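Local coordinates for protein esterase (Sinorhizobium meliloti 1021, PDB 4TX1) that acts as a carbohydrate acetylesterase of the SGNH hydrolase family, probably with activity on aryl esters as well, at residues 121-126 with 141-146; 185-190 with 216-221. All coordinates share one frame; numbering follows the deposited sequence.

Contact 1: residues 121-126 with 141-146; sequences RLVNLV and ILIVSP
Ile141 reaches from its strand toward helix 112-127 and places its terminal methyl between Val123 and Val126. Its CG1 branch stands anti to the carbonyl carbon (chi1 -62°). With chi2 at 173° the chain runs on extended and carries CD1 out to the helix. Ile141 CD1 lies 3.7 Å from Val123 CG1, and the two side chains meet at a slant. Toward Val126 the approach is different: the ends point at each other, tip to tip. Here Ile141 CD1 is 3.8 Å from Val126 CG1 and equally close to its CB. Further back along the isoleucine, Ile141 CG1 lies 4.1 Å from Val126 CG1. Val123 is shared between two strand residues, one methyl for each. Its CG1 is anti to the backbone N (chi1 172°) and meets Ile141. Val123 CG2 faces Ile143 CD1 at 4.1 Å, and these side chains cross at about a right angle. All four residues are buried. No hydrogen bond joins the segments, so the contact is purely apolar. The helix segment runs nearly antiparallel to strand 141-145, with axes 10.4 Å apart. Helix 112-127 is the connecting helix of a beta-alpha-beta crossover from strand 94-98 to the neighbouring parallel strand 140-145, and here it packs on the second strand. Val126 also packs on Ile95 and Phe97 of strand 94-98. Val123 touches Leu182, and Ile143 touches Tyr175, both on helix 171-182. That helix lies beside helix 112-127 on the same face of the sheet. Leu142 and Val144 turn to the other face and meet helix 205-223.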
# COMPACT_ATOMS: atom_id res chain seq x y z
N ARG A 121 -10.70 -2.31 17.36
CA ARG A 121 -9.39 -2.32 16.74
C ARG A 121 -8.55 -1.09 17.17
O ARG A 121 -7.42 -1.24 17.46
CB ARG A 121 -9.51 -2.38 15.23
CG ARG A 121 -8.20 -2.23 14.52
CD ARG A 121 -7.30 -3.42 14.70
NE ARG A 121 -6.19 -3.36 13.78
CZ ARG A 121 -4.96 -3.68 14.06
NH1 ARG A 121 -4.64 -4.10 15.24
NH2 ARG A 121 -4.07 -3.51 13.14
N LEU A 122 -9.16 0.10 17.17
CA LEU A 122 -8.49 1.29 17.59
C LEU A 122 -7.99 1.14 19.03
O LEU A 122 -6.89 1.54 19.37
CB LEU A 122 -9.36 2.55 17.42
CG LEU A 122 -9.81 2.82 15.97
CD1 LEU A 122 -10.69 4.09 15.98
CD2 LEU A 122 -8.66 2.99 14.99
N VAL A 123 -8.85 0.59 19.90
CA VAL A 123 -8.42 0.43 21.31
C VAL A 123 -7.17 -0.43 21.33
O VAL A 123 -6.21 -0.14 22.04
CB VAL A 123 -9.56 -0.18 22.18
CG1 VAL A 123 -8.98 -0.51 23.57
CG2 VAL A 123 -10.71 0.85 22.22
N ASN A 124 -7.21 -1.55 20.62
CA ASN A 124 -6.04 -2.46 20.62
C ASN A 124 -4.76 -1.82 20.04
O ASN A 124 -3.66 -2.11 20.52
CB ASN A 124 -6.39 -3.74 19.83
CG ASN A 124 -7.34 -4.64 20.63
OD1 ASN A 124 -7.14 -4.83 21.87
ND2 ASN A 124 -8.39 -5.14 19.99
N LEU A 125 -4.91 -0.93 19.04
CA LEU A 125 -3.77 -0.19 18.50
C LEU A 125 -3.14 0.67 19.57
O LEU A 125 -1.92 0.84 19.60
CB LEU A 125 -4.18 0.64 17.24
CG LEU A 125 -4.43 -0.25 16.03
CD1 LEU A 125 -5.14 0.65 14.97
CD2 LEU A 125 -3.12 -0.85 15.47
N VAL A 126 -3.94 1.28 20.45
CA VAL A 126 -3.42 2.10 21.51
C VAL A 126 -2.66 1.18 22.52
O VAL A 126 -1.50 1.50 22.92
CB VAL A 126 -4.52 2.89 22.26
CG1 VAL A 126 -3.91 3.61 23.44
CG2 VAL A 126 -5.20 3.90 21.30
N ILE A 141 -8.23 5.29 28.02
CA ILE A 141 -9.02 5.43 26.78
C ILE A 141 -10.48 5.72 27.09
O ILE A 141 -11.12 5.00 27.89
CB ILE A 141 -8.91 4.12 25.98
CG1 ILE A 141 -7.45 3.84 25.57
CG2 ILE A 141 -9.67 4.26 24.65
CD1 ILE A 141 -7.25 2.46 24.91
N LEU A 142 -11.00 6.74 26.44
CA LEU A 142 -12.41 7.13 26.52
C LEU A 142 -13.07 6.93 25.16
O LEU A 142 -12.68 7.65 24.19
CB LEU A 142 -12.52 8.55 26.92
CG LEU A 142 -13.79 9.18 27.44
CD1 LEU A 142 -13.92 10.69 27.46
CD2 LEU A 142 -14.97 8.25 27.81
N ILE A 143 -14.11 6.12 25.13
CA ILE A 143 -14.90 5.84 23.94
C ILE A 143 -16.14 6.76 23.99
O ILE A 143 -16.95 6.65 24.89
CB ILE A 143 -15.33 4.41 23.79
CG1 ILE A 143 -14.07 3.55 23.68
CG2 ILE A 143 -16.27 4.20 22.60
CD1 ILE A 143 -14.25 2.06 23.81
N VAL A 144 -16.28 7.62 23.00
CA VAL A 144 -17.44 8.49 22.94
C VAL A 144 -18.33 8.10 21.76
O VAL A 144 -17.89 8.01 20.55
CB VAL A 144 -17.03 9.95 22.86
CG1 VAL A 144 -18.29 10.83 22.86
CG2 VAL A 144 -16.05 10.36 23.95
N SER A 145 -19.60 7.80 22.02
CA SER A 145 -20.53 7.51 20.95
C SER A 145 -20.96 8.91 20.38
O SER A 145 -21.28 9.86 21.16
CB SER A 145 -21.73 6.64 21.33
OG SER A 145 -22.38 7.33 22.43
N PRO A 146 -20.90 9.07 19.04
CA PRO A 146 -21.18 10.38 18.51
C PRO A 146 -22.74 10.60 18.62
O PRO A 146 -23.53 9.65 18.65
CB PRO A 146 -20.80 10.27 17.01
CG PRO A 146 -20.94 8.79 16.73
CD PRO A 146 -20.45 8.12 18.01

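Contact 2: residues 185-190 with 216-221; sequences GFFDGG and EPVVRM
Val218 projects from the C-terminal helix toward Phe186 and Phe187 on the edge strand. From its CB the side chain forks into two methyls. CG1 lies between the backbone N and the carbonyl carbon (chi1 71°) and meets Phe187, with 4.4 Å from Val218 CG1 to Phe187 CB. It comes to the phenylalanine ring obliquely. CG2 takes the other branch, anti to the backbone N. It lies over the strand backbone, 4.2 Å from Val218 CG2 to Phe186 O. The same valine also touches Leu142 of the next strand inward. Contact between the segments is small and loose, and no hydrogen bond crosses it. In the alpha/beta/alpha sandwich of SGNH hydrolases, helix 205-223 covers one face of the parallel sheet, and strand 185-188 lies at one edge of the sheet within the chain. Phe187 turns toward that helix. Phe186 turns the other way and packs on Tyr175, Arg176 and Ala179 of helix 171-182. At the end of the strand Asp188 forms an Asx turn: Asp188 OD1 accepts from Gly190 N at 2.9 Å, the donor standing 61° above the carboxylate plane, and also bonds Ser145 OG. On the helix a salt bridge joins Glu216 to Arg220 one turn on. Arg220 NE gives a nearly straight bond of 2.8 Å to Glu216 OE1, which accepts through its anti lone pair and lies in the guanidinium plane. A weak bond from Arg220 NH2 goes to the same oxygen.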
# COMPACT_ATOMS: atom_id res chain seq x y z
N GLY A 185 -13.18 4.04 29.48
CA GLY A 185 -14.31 4.92 29.78
C GLY A 185 -15.28 4.99 28.64
O GLY A 185 -14.92 4.71 27.46
N PHE A 186 -16.49 5.43 28.96
CA PHE A 186 -17.55 5.64 28.00
C PHE A 186 -18.27 6.97 28.23
O PHE A 186 -18.55 7.36 29.40
CB PHE A 186 -18.57 4.49 28.00
CG PHE A 186 -19.75 4.74 27.11
CD1 PHE A 186 -19.63 4.70 25.71
CD2 PHE A 186 -20.98 5.07 27.63
CE1 PHE A 186 -20.67 5.02 24.91
CE2 PHE A 186 -22.05 5.41 26.81
CZ PHE A 186 -21.92 5.33 25.43
N PHE A 187 -18.62 7.65 27.17
CA PHE A 187 -19.60 8.74 27.27
C PHE A 187 -20.49 8.70 26.06
O PHE A 187 -19.97 8.61 24.91
CB PHE A 187 -18.87 10.06 27.35
CG PHE A 187 -19.78 11.25 27.59
CD1 PHE A 187 -20.28 11.49 28.87
CD2 PHE A 187 -20.09 12.12 26.57
CE1 PHE A 187 -21.12 12.59 29.10
CE2 PHE A 187 -20.95 13.20 26.78
CZ PHE A 187 -21.44 13.44 28.06
N ASP A 188 -21.78 8.93 26.25
CA ASP A 188 -22.71 9.06 25.12
C ASP A 188 -22.80 10.52 24.68
O ASP A 188 -23.40 11.35 25.39
CB ASP A 188 -24.12 8.57 25.47
CG ASP A 188 -25.09 8.69 24.31
OD1 ASP A 188 -24.68 9.02 23.17
OD2 ASP A 188 -26.26 8.44 24.52
N GLY A 189 -22.16 10.89 23.54
CA GLY A 189 -22.23 12.25 23.04
C GLY A 189 -23.64 12.73 22.80
O GLY A 189 -23.91 13.91 22.92
N GLY A 190 -24.54 11.79 22.49
CA GLY A 190 -25.89 12.09 22.14
C GLY A 190 -26.70 12.47 23.37
O GLY A 190 -27.82 13.05 23.25
N GLU A 216 -16.26 16.98 30.27
CA GLU A 216 -15.30 17.43 31.29
C GLU A 216 -15.25 16.50 32.54
O GLU A 216 -14.18 16.17 32.96
CB GLU A 216 -15.53 18.89 31.69
CG GLU A 216 -14.71 19.22 32.91
CD GLU A 216 -14.98 20.58 33.51
OE1 GLU A 216 -14.15 21.01 34.31
OE2 GLU A 216 -15.95 21.24 33.15
N PRO A 217 -16.41 16.11 33.10
CA PRO A 217 -16.38 15.30 34.32
C PRO A 217 -15.72 13.94 34.14
O PRO A 217 -14.91 13.58 34.96
CB PRO A 217 -17.85 15.14 34.68
CG PRO A 217 -18.48 16.40 34.18
CD PRO A 217 -17.80 16.55 32.81
N VAL A 218 -16.06 13.20 33.05
CA VAL A 218 -15.47 11.89 32.82
C VAL A 218 -14.01 12.05 32.45
O VAL A 218 -13.17 11.25 32.89
CB VAL A 218 -16.29 11.08 31.80
CG1 VAL A 218 -16.13 11.65 30.40
CG2 VAL A 218 -15.88 9.62 31.81
N VAL A 219 -13.66 13.11 31.74
CA VAL A 219 -12.25 13.40 31.46
C VAL A 219 -11.43 13.69 32.71
O VAL A 219 -10.43 13.09 32.91
CB VAL A 219 -12.07 14.46 30.37
CG1 VAL A 219 -10.64 14.87 30.26
CG2 VAL A 219 -12.59 13.93 29.07
N ARG A 220 -11.90 14.59 33.56
CA ARG A 220 -11.29 14.62 34.88
C ARG A 220 -11.28 13.27 35.61
O ARG A 220 -10.28 12.84 36.05
CB ARG A 220 -12.01 15.65 35.75
CG ARG A 220 -11.83 17.09 35.28
CD ARG A 220 -12.47 18.13 36.18
NE ARG A 220 -12.29 19.48 35.67
CZ ARG A 220 -11.21 20.22 35.87
NH1 ARG A 220 -10.19 19.72 36.57
NH2 ARG A 220 -11.13 21.44 35.37
N MET A 221 -12.35 12.57 35.76
CA MET A 221 -12.20 11.35 36.50
C MET A 221 -11.02 10.50 35.98
O MET A 221 -10.24 10.03 36.73
CB MET A 221 -13.50 10.59 36.54
CG MET A 221 -13.38 9.13 36.85
SD MET A 221 -15.00 8.40 36.99
CE MET A 221 -15.97 9.51 35.97

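From the N terminus, through strands 14-20, 53-59 and 94-98, helix 112-127 is the first element to enter a contact. Contact 1 closes a loop with 14 residues between its segments. The chain then passes through three helices, the last being 171-182, to strand 185-188. Contact 2 closes a loop with 25 residues between its segments, to helix 205-223. The loops are in series and neither nest nor cross. They meet in the sheet, where strands 140-145 and 185-188 are parallel neighbours. Probable backbone hydrogen bonds run from Gly185 N to Ile141 O (2.8 Å) and from Gly189 N to Ser145 O (2.7 Å). Contact 1 ties a helix to one face of the sheet, contact 2 a helix to the other.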